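Local structure of alpha-rhamnosidase (Dictyoglomus thermophilum, 6I60) at residues E158-D163 against T410-D415; W357-E360 against Y364-D367; G374-K379 against I389-A394. The protein probably hydrolyses alpha-L-rhamnosides, releasing their terminal non-reducing alpha-L-rhamnose residues. All coordinates share one frame; numbering follows the deposited sequence.

Contact 1 (E158-D163 against T410-D415)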
loop_
_atom_site.group_PDB
_atom_site.type_symbol
_atom_site.label_atom_id
_atom_site.label_comp_id
_atom_site.label_asym_id
_atom_site.label_seq_id
_atom_site.Cartn_x
_atom_site.Cartn_y
_atom_site.Cartn_z
ATOM N N GLU A 158 31.243 -0.033 9.032
ATOM C CA GLU A 158 31.507 -1.330 9.641
ATOM C C GLU A 158 30.906 -2.411 8.756
ATOM O O GLU A 158 29.837 -2.218 8.169
ATOM C CB GLU A 158 30.925 -1.423 11.059
ATOM C CG GLU A 158 31.972 -1.432 12.166
ATOM C CD GLU A 158 31.380 -1.743 13.530
ATOM O OE1 GLU A 158 31.757 -1.068 14.512
ATOM O OE2 GLU A 158 30.539 -2.662 13.619
ATOM N N VAL A 159 31.592 -3.542 8.659
ATOM C CA VAL A 159 31.165 -4.649 7.812
ATOM C C VAL A 159 30.689 -5.766 8.731
ATOM O O VAL A 159 31.498 -6.502 9.307
ATOM C CB VAL A 159 32.285 -5.122 6.879
ATOM C CG1 VAL A 159 31.704 -5.902 5.708
ATOM C CG2 VAL A 159 33.091 -3.934 6.384
ATOM N N TYR A 160 29.372 -5.899 8.870
ATOM C CA TYR A 160 28.775 -6.952 9.683
ATOM C C TYR A 160 28.436 -8.142 8.792
ATOM O O TYR A 160 27.697 -7.999 7.811
ATOM C CB TYR A 160 27.525 -6.440 10.397
ATOM C CG TYR A 160 26.904 -7.440 11.350
ATOM C CD1 TYR A 160 27.692 -8.344 12.052
ATOM C CD2 TYR A 160 25.529 -7.477 11.550
ATOM C CE1 TYR A 160 27.128 -9.259 12.925
ATOM C CE2 TYR A 160 24.958 -8.387 12.421
ATOM C CZ TYR A 160 25.761 -9.274 13.105
ATOM O OH TYR A 160 25.195 -10.181 13.971
ATOM N N SER A 161 28.976 -9.312 9.134
ATOM C CA SER A 161 28.753 -10.546 8.381
ATOM C C SER A 161 28.261 -11.622 9.339
ATOM O O SER A 161 29.031 -12.497 9.758
ATOM C CB SER A 161 30.024 -10.990 7.659
ATOM O OG SER A 161 30.728 -9.875 7.139
ATOM N N PRO A 162 26.982 -11.593 9.702
ATOM C CA PRO A 162 26.457 -12.597 10.633
ATOM C C PRO A 162 26.288 -13.952 9.963
ATOM O O PRO A 162 26.222 -14.076 8.738
ATOM C CB PRO A 162 25.104 -12.017 11.055
ATOM C CG PRO A 162 24.687 -11.183 9.896
ATOM C CD PRO A 162 25.951 -10.625 9.291
ATOM N N ASP A 163 26.213 -14.981 10.804
ATOM C CA ASP A 163 26.074 -16.357 10.341
ATOM C C ASP A 163 24.605 -16.645 10.061
ATOM O O ASP A 163 23.783 -16.674 10.983
ATOM C CB ASP A 163 26.631 -17.325 11.381
ATOM C CG ASP A 163 27.995 -17.862 11.007
ATOM O OD1 ASP A 163 28.498 -18.757 11.719
ATOM O OD2 ASP A 163 28.565 -17.390 10.001
ATOM N N THR A 410 18.605 -13.061 11.531
ATOM C CA THR A 410 19.885 -12.372 11.640
ATOM C C THR A 410 19.745 -10.868 11.834
ATOM O O THR A 410 20.747 -10.204 12.123
ATOM C CB THR A 410 20.737 -12.642 10.398
ATOM O OG1 THR A 410 20.401 -11.697 9.373
ATOM C CG2 THR A 410 20.493 -14.051 9.884
ATOM N N ALA A 411 18.547 -10.315 11.671
ATOM C CA ALA A 411 18.333 -8.897 11.929
ATOM C C ALA A 411 18.504 -8.624 13.418
ATOM O O ALA A 411 17.747 -9.150 14.241
ATOM C CB ALA A 411 16.945 -8.472 11.456
ATOM N N LEU A 412 19.506 -7.814 13.762
ATOM C CA LEU A 412 19.769 -7.516 15.166
ATOM C C LEU A 412 18.577 -6.820 15.811
ATOM O O LEU A 412 18.093 -7.243 16.867
ATOM C CB LEU A 412 21.028 -6.661 15.291
ATOM C CG LEU A 412 22.333 -7.413 15.544
ATOM C CD1 LEU A 412 23.395 -6.458 16.064
ATOM C CD2 LEU A 412 22.111 -8.562 16.516
ATOM N N ALA A 413 18.093 -5.746 15.185
ATOM C CA ALA A 413 16.906 -5.021 15.642
ATOM C C ALA A 413 17.071 -4.514 17.074
ATOM O O ALA A 413 16.144 -4.571 17.883
ATOM C CB ALA A 413 15.645 -5.880 15.511
ATOM N N THR A 414 18.263 -4.016 17.392
ATOM C CA THR A 414 18.537 -3.405 18.686
ATOM C C THR A 414 19.030 -1.977 18.485
ATOM O O THR A 414 19.831 -1.705 17.585
ATOM C CB THR A 414 19.573 -4.206 19.490
ATOM O OG1 THR A 414 20.893 -3.886 19.034
ATOM C CG2 THR A 414 19.342 -5.697 19.331
ATOM N N ASP A 415 18.535 -1.068 19.323
ATOM C CA ASP A 415 18.959 0.325 19.329
ATOM C C ASP A 415 19.696 0.623 20.628
ATOM O O ASP A 415 19.311 0.138 21.697
ATOM C CB ASP A 415 17.764 1.269 19.171
ATOM C CG ASP A 415 17.006 1.035 17.877
ATOM O OD1 ASP A 415 17.664 0.882 16.828
ATOM O OD2 ASP A 415 15.758 1.001 17.907
#
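A small, largely apolar surface contact brings Y160, the last residue of strand 157-160, and P162 in the loop just after it against T410 and L412 in the loop that leads into strand 414-418. It joins the end of a strand and the loop after it to a loop of the concanavalin-like domain, far apart in sequence. With its CG anti to the backbone N (chi1 -175°), Y160 sends its ring out toward L412, whose branch carbon CG stands 4.2 Å from Y160 CE2 in an oblique approach. P162 touches both ways: its CD lies 3.7 Å above the plane of the Y160 ring, over the centre, while P162 CG meets T410 CB at 4.2 Å. A rigid pyrrolidine suits this place because it offers CH groups to the ring as well as to the threonine. The methyl T410 CG2 reaches the backbone at D163 O, 4.3 Å away. H301 bridges the two segments, packing edge-to-face with Y160 and hydrogen-bonded through ND1 to L412 N. Since no hydrogen bond or salt bridge passes directly between the segments, their direct hold on each other rests on van der Waals contact between carbon atoms and one methyl-to-carbonyl approach.

Contact 2 (W357-E360 against Y364-D367)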
loop_
_atom_site.group_PDB
_atom_site.type_symbol
_atom_site.label_atom_id
_atom_site.label_comp_id
_atom_site.label_asym_id
_atom_site.label_seq_id
_atom_site.Cartn_x
_atom_site.Cartn_y
_atom_site.Cartn_z
ATOM N N TRP A 357 7.340 -6.491 32.975
ATOM C CA TRP A 357 7.878 -7.439 33.940
ATOM C C TRP A 357 9.392 -7.504 33.778
ATOM O O TRP A 357 9.973 -6.880 32.883
ATOM C CB TRP A 357 7.229 -8.819 33.782
ATOM C CG TRP A 357 7.416 -9.446 32.435
ATOM C CD1 TRP A 357 8.355 -10.371 32.085
ATOM C CD2 TRP A 357 6.632 -9.207 31.260
ATOM N NE1 TRP A 357 8.210 -10.718 30.764
ATOM C CE2 TRP A 357 7.158 -10.017 30.235
ATOM C CE3 TRP A 357 5.539 -8.383 30.974
ATOM C CZ2 TRP A 357 6.628 -10.032 28.948
ATOM C CZ3 TRP A 357 5.015 -8.397 29.695
ATOM C CH2 TRP A 357 5.560 -9.216 28.697
ATOM N N SER A 358 10.038 -8.262 34.661
ATOM C CA SER A 358 11.494 -8.387 34.680
ATOM C C SER A 358 11.875 -9.855 34.806
ATOM O O SER A 358 11.899 -10.399 35.924
ATOM C CB SER A 358 12.099 -7.576 35.818
ATOM O OG SER A 358 13.513 -7.671 35.814
ATOM N N PRO A 359 12.178 -10.530 33.695
ATOM C CA PRO A 359 12.595 -11.936 33.796
ATOM C C PRO A 359 13.981 -12.110 34.392
ATOM O O PRO A 359 14.242 -13.137 35.030
ATOM C CB PRO A 359 12.536 -12.424 32.343
ATOM C CG PRO A 359 12.737 -11.196 31.527
ATOM C CD PRO A 359 12.103 -10.069 32.298
ATOM N N GLU A 360 14.879 -11.148 34.201
ATOM C CA GLU A 360 16.210 -11.189 34.784
ATOM C C GLU A 360 16.538 -9.843 35.414
ATOM O O GLU A 360 16.013 -8.810 34.984
ATOM C CB GLU A 360 17.273 -11.538 33.733
ATOM C CG GLU A 360 17.211 -12.973 33.255
ATOM C CD GLU A 360 16.886 -13.071 31.784
ATOM O OE1 GLU A 360 16.437 -14.150 31.345
ATOM O OE2 GLU A 360 17.083 -12.068 31.068
ATOM N N TYR A 364 14.183 -5.277 31.836
ATOM C CA TYR A 364 12.768 -4.941 31.932
ATOM C C TYR A 364 12.117 -5.093 30.565
ATOM O O TYR A 364 12.615 -4.552 29.570
ATOM C CB TYR A 364 12.581 -3.522 32.475
ATOM C CG TYR A 364 13.057 -3.387 33.901
ATOM C CD1 TYR A 364 14.370 -3.031 34.184
ATOM C CD2 TYR A 364 12.203 -3.643 34.966
ATOM C CE1 TYR A 364 14.815 -2.920 35.489
ATOM C CE2 TYR A 364 12.637 -3.533 36.273
ATOM C CZ TYR A 364 13.945 -3.174 36.529
ATOM O OH TYR A 364 14.378 -3.067 37.829
ATOM N N VAL A 365 11.008 -5.827 30.521
ATOM C CA VAL A 365 10.333 -6.186 29.279
ATOM C C VAL A 365 8.979 -5.492 29.233
ATOM O O VAL A 365 8.225 -5.522 30.214
ATOM C CB VAL A 365 10.166 -7.709 29.154
ATOM C CG1 VAL A 365 9.210 -8.038 28.024
ATOM C CG2 VAL A 365 11.515 -8.375 28.944
ATOM N N TYR A 366 8.668 -4.882 28.092
ATOM C CA TYR A 366 7.393 -4.221 27.867
ATOM C C TYR A 366 6.571 -4.998 26.849
ATOM O O TYR A 366 7.112 -5.601 25.919
ATOM C CB TYR A 366 7.594 -2.787 27.372
ATOM C CG TYR A 366 8.027 -1.821 28.447
ATOM C CD1 TYR A 366 9.356 -1.741 28.842
ATOM C CD2 TYR A 366 7.108 -0.990 29.070
ATOM C CE1 TYR A 366 9.755 -0.858 29.826
ATOM C CE2 TYR A 366 7.497 -0.104 30.053
ATOM C CZ TYR A 366 8.822 -0.041 30.427
ATOM O OH TYR A 366 9.215 0.840 31.405
ATOM N N ASP A 367 5.255 -4.979 27.033
ATOM C CA ASP A 367 4.316 -5.586 26.097
ATOM C C ASP A 367 3.345 -4.512 25.632
ATOM O O ASP A 367 2.691 -3.863 26.456
ATOM C CB ASP A 367 3.567 -6.755 26.741
ATOM C CG ASP A 367 2.579 -7.408 25.791
ATOM O OD1 ASP A 367 2.641 -7.122 24.577
ATOM O OD2 ASP A 367 1.742 -8.209 26.258
#
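W357 O receives the backbone N-H of V365 in a nearly linear bond, with V365 N 2.8 Å from W357 O and an angle of 175° at the hydrogen. The return bond, from W357 N to V365 O, is longer at 3.1 Å and more bent. Y364 CA adds a CA-H...O contact to the same W357 oxygen. Because both backbone bonds lie between the same two residues, W357 and V365 form an antiparallel hydrogen-bonded pair and their side chains emerge on the same face. CG of W357 sits between its backbone N and carbonyl carbon (chi1 60°), a setting that folds the indole back over the neighbouring strand. V365 fits beneath it: CG1 is 3.4 Å from W357 CZ2, below one face and offset toward the rim, and V365 CB makes a CH-pi contact with the five-membered ring. This pairing closes a beta-hairpin, strand 355-357 turning through a loop into strand 363-368, which in turn pairs with strand 438-442. At the indole edge, near its plane, D367 CB stands 3.7 Å from W357 CZ3, while D367 OD1 turns to R437 in a salt bridge and to G369 N. A broad, flat indole suits this place because one group can lie over V365, meet D367 CB at its edge and still donate its N-H to G401 O. An alanine at W357 would probably uncover V365 CG1 and leave G401 O without that donor. On the loop side, P359 CD packs 3.8 Å from V365 CG2, the proline and valine crossing at about a right angle. S358 CB lies 4.0 Å from Y364 CD2, and S358 OG, hydrogen-bonded to T363 O, stands over one face of the Y364 ring, toward its rim.

Contact 3 (G374-K379 against I389-A394)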
loop_
_atom_site.group_PDB
_atom_site.type_symbol
_atom_site.label_atom_id
_atom_site.label_comp_id
_atom_site.label_asym_id
_atom_site.label_seq_id
_atom_site.Cartn_x
_atom_site.Cartn_y
_atom_site.Cartn_z
ATOM N N GLY A 374 7.703 0.053 13.568
ATOM C CA GLY A 374 8.252 1.344 13.922
ATOM C C GLY A 374 9.351 1.249 14.957
ATOM O O GLY A 374 10.207 0.361 14.889
ATOM N N TRP A 375 9.338 2.163 15.920
ATOM C CA TRP A 375 10.340 2.192 16.971
ATOM C C TRP A 375 9.669 2.663 18.255
ATOM O O TRP A 375 8.446 2.816 18.319
ATOM C CB TRP A 375 11.520 3.086 16.570
ATOM C CG TRP A 375 11.115 4.469 16.152
ATOM C CD1 TRP A 375 10.724 5.491 16.967
ATOM C CD2 TRP A 375 11.067 4.982 14.816
ATOM N NE1 TRP A 375 10.434 6.608 16.222
ATOM C CE2 TRP A 375 10.637 6.322 14.898
ATOM C CE3 TRP A 375 11.346 4.440 13.558
ATOM C CZ2 TRP A 375 10.480 7.126 13.772
ATOM C CZ3 TRP A 375 11.189 5.241 12.440
ATOM C CH2 TRP A 375 10.760 6.568 12.555
ATOM N N ILE A 376 10.476 2.897 19.287
ATOM C CA ILE A 376 9.978 3.387 20.563
ATOM C C ILE A 376 10.744 4.648 20.936
ATOM O O ILE A 376 11.823 4.931 20.411
ATOM C CB ILE A 376 10.092 2.332 21.685
ATOM C CG1 ILE A 376 11.556 2.077 22.037
ATOM C CG2 ILE A 376 9.405 1.034 21.284
ATOM C CD1 ILE A 376 11.783 1.858 23.509
ATOM N N LYS A 377 10.157 5.417 21.847
ATOM C CA LYS A 377 10.798 6.585 22.433
ATOM C C LYS A 377 10.972 6.341 23.922
ATOM O O LYS A 377 10.011 5.981 24.611
ATOM C CB LYS A 377 9.976 7.853 22.192
ATOM C CG LYS A 377 10.471 9.058 22.972
ATOM C CD LYS A 377 9.765 10.328 22.537
ATOM C CE LYS A 377 9.228 11.091 23.734
ATOM N NZ LYS A 377 7.823 10.721 24.040
ATOM N N ILE A 378 12.193 6.524 24.414
ATOM C CA ILE A 378 12.513 6.278 25.814
ATOM C C ILE A 378 12.767 7.610 26.505
ATOM O O ILE A 378 13.272 8.565 25.904
ATOM C CB ILE A 378 13.722 5.326 25.964
ATOM C CG1 ILE A 378 13.807 4.780 27.391
ATOM C CG2 ILE A 378 15.024 6.016 25.565
ATOM C CD1 ILE A 378 14.941 3.800 27.600
ATOM N N LYS A 379 12.379 7.677 27.775
ATOM C CA LYS A 379 12.661 8.818 28.638
ATOM C C LYS A 379 13.607 8.352 29.735
ATOM O O LYS A 379 13.313 7.378 30.436
ATOM C CB LYS A 379 11.376 9.394 29.235
ATOM C CG LYS A 379 10.330 9.802 28.209
ATOM C CD LYS A 379 9.079 10.349 28.887
ATOM C CE LYS A 379 8.027 10.764 27.869
ATOM N NZ LYS A 379 6.695 10.166 28.167
ATOM N N ILE A 389 22.273 2.313 27.136
ATOM C CA ILE A 389 20.924 1.763 27.213
ATOM C C ILE A 389 20.663 1.001 25.923
ATOM O O ILE A 389 20.750 1.574 24.830
ATOM C CB ILE A 389 19.869 2.858 27.436
ATOM C CG1 ILE A 389 19.812 3.241 28.915
ATOM C CG2 ILE A 389 18.499 2.399 26.952
ATOM C CD1 ILE A 389 19.136 4.560 29.175
ATOM N N ARG A 390 20.353 -0.286 26.049
ATOM C CA ARG A 390 20.142 -1.168 24.910
ATOM C C ARG A 390 18.667 -1.528 24.814
ATOM O O ARG A 390 18.073 -1.994 25.793
ATOM C CB ARG A 390 20.994 -2.432 25.040
ATOM C CG ARG A 390 21.019 -3.302 23.799
ATOM C CD ARG A 390 21.819 -4.573 24.039
ATOM N NE ARG A 390 21.049 -5.581 24.765
ATOM C CZ ARG A 390 21.584 -6.619 25.398
ATOM N NH1 ARG A 390 22.899 -6.792 25.400
ATOM N NH2 ARG A 390 20.805 -7.486 26.032
ATOM N N ILE A 391 18.081 -1.313 23.639
ATOM C CA ILE A 391 16.661 -1.550 23.401
ATOM C C ILE A 391 16.536 -2.650 22.356
ATOM O O ILE A 391 16.915 -2.454 21.195
ATOM C CB ILE A 391 15.935 -0.278 22.943
ATOM C CG1 ILE A 391 16.263 0.892 23.870
ATOM C CG2 ILE A 391 14.437 -0.517 22.877
ATOM C CD1 ILE A 391 15.933 2.243 23.280
ATOM N N ARG A 392 15.995 -3.796 22.757
ATOM C CA ARG A 392 15.758 -4.915 21.859
ATOM C C ARG A 392 14.267 -5.059 21.578
ATOM O O ARG A 392 13.423 -4.708 22.408
ATOM C CB ARG A 392 16.303 -6.219 22.446
ATOM C CG ARG A 392 17.773 -6.161 22.823
ATOM C CD ARG A 392 18.286 -7.529 23.243
ATOM N NE ARG A 392 18.647 -8.350 22.092
ATOM C CZ ARG A 392 19.045 -9.615 22.173
ATOM N NH1 ARG A 392 19.134 -10.211 23.356
ATOM N NH2 ARG A 392 19.354 -10.286 21.069
ATOM N N HIS A 393 13.949 -5.584 20.396
ATOM C CA HIS A 393 12.571 -5.742 19.949
ATOM C C HIS A 393 12.350 -7.168 19.467
ATOM O O HIS A 393 13.245 -7.779 18.876
ATOM C CB HIS A 393 12.232 -4.753 18.824
ATOM C CG HIS A 393 12.735 -3.363 19.064
ATOM N ND1 HIS A 393 14.074 -3.036 19.024
ATOM C CD2 HIS A 393 12.075 -2.212 19.336
ATOM C CE1 HIS A 393 14.218 -1.746 19.268
ATOM N NE2 HIS A 393 13.020 -1.222 19.459
ATOM N N ALA A 394 11.152 -7.695 19.714
ATOM C CA ALA A 394 10.838 -9.058 19.318
ATOM C C ALA A 394 9.338 -9.201 19.101
ATOM O O ALA A 394 8.535 -8.403 19.593
ATOM C CB ALA A 394 11.324 -10.074 20.357
#
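I376 meets I391 across the interior of a beta-sandwich in the concanavalin-like domain: strand 375-380 belongs to one sheet and strand 388-394 to the facing one. The axes of segments 375-379 and 389-394 approach to 9.2 Å; their N-to-C directions make an angle of 148°, and side chains alone span the gap, with no hydrogen bond between the two segments. From CB, which is directed at the opposite strand, I376 sends CG1 between its own backbone N and carbonyl carbon (chi1 68°). There I376 CG1 passes 4.0 Å from the branch methyl I391 CG2, and H393 NE2 lies 4.4 Å from I376 CG1, in an oblique approach of the ring. One bond further out, I376 CD1 comes to 3.6 Å from I391 CG2 and 4.2 Å from I391 CD1, so the two isoleucines meet tip to tip. V439 touches both of them, and I453 packs on I376. Branched aliphatic residues suit this interior, since they extend well in a strand and fill the space between sheets without polar atoms to satisfy. H393 is the polar exception: its ND1 is hydrogen-bonded to A413 O, its ring stacks on H434, and F436 meets it edge-to-face. Further along the strands the same packing is carried by methyl groups, I378 CD1 lying 3.9 Å from I389 CG2.

From the N terminus, residues 158-163 come first, and their partner 410-415 follows almost 250 residues later, so contact 1 closes a long, strand-rich loop. It ties the end of strand 157-160, which pairs with strand 171-184, to the loop leading into strand 414-418 of the concanavalin-like domain. Contacts 2 and 3 are both nested within it, in series: the hairpin of 357-360 and 364-367 is complete before 374-379 begins. Contact 3 then joins two facing sheets. Its second strand, 388-394, lies between 414-418 and 438-442; through the former it touches contact 1, where D415 O is 2.7 Å from I391 N, a probable hydrogen bond. Strand 438-442 also flanks the hairpin of contact 2.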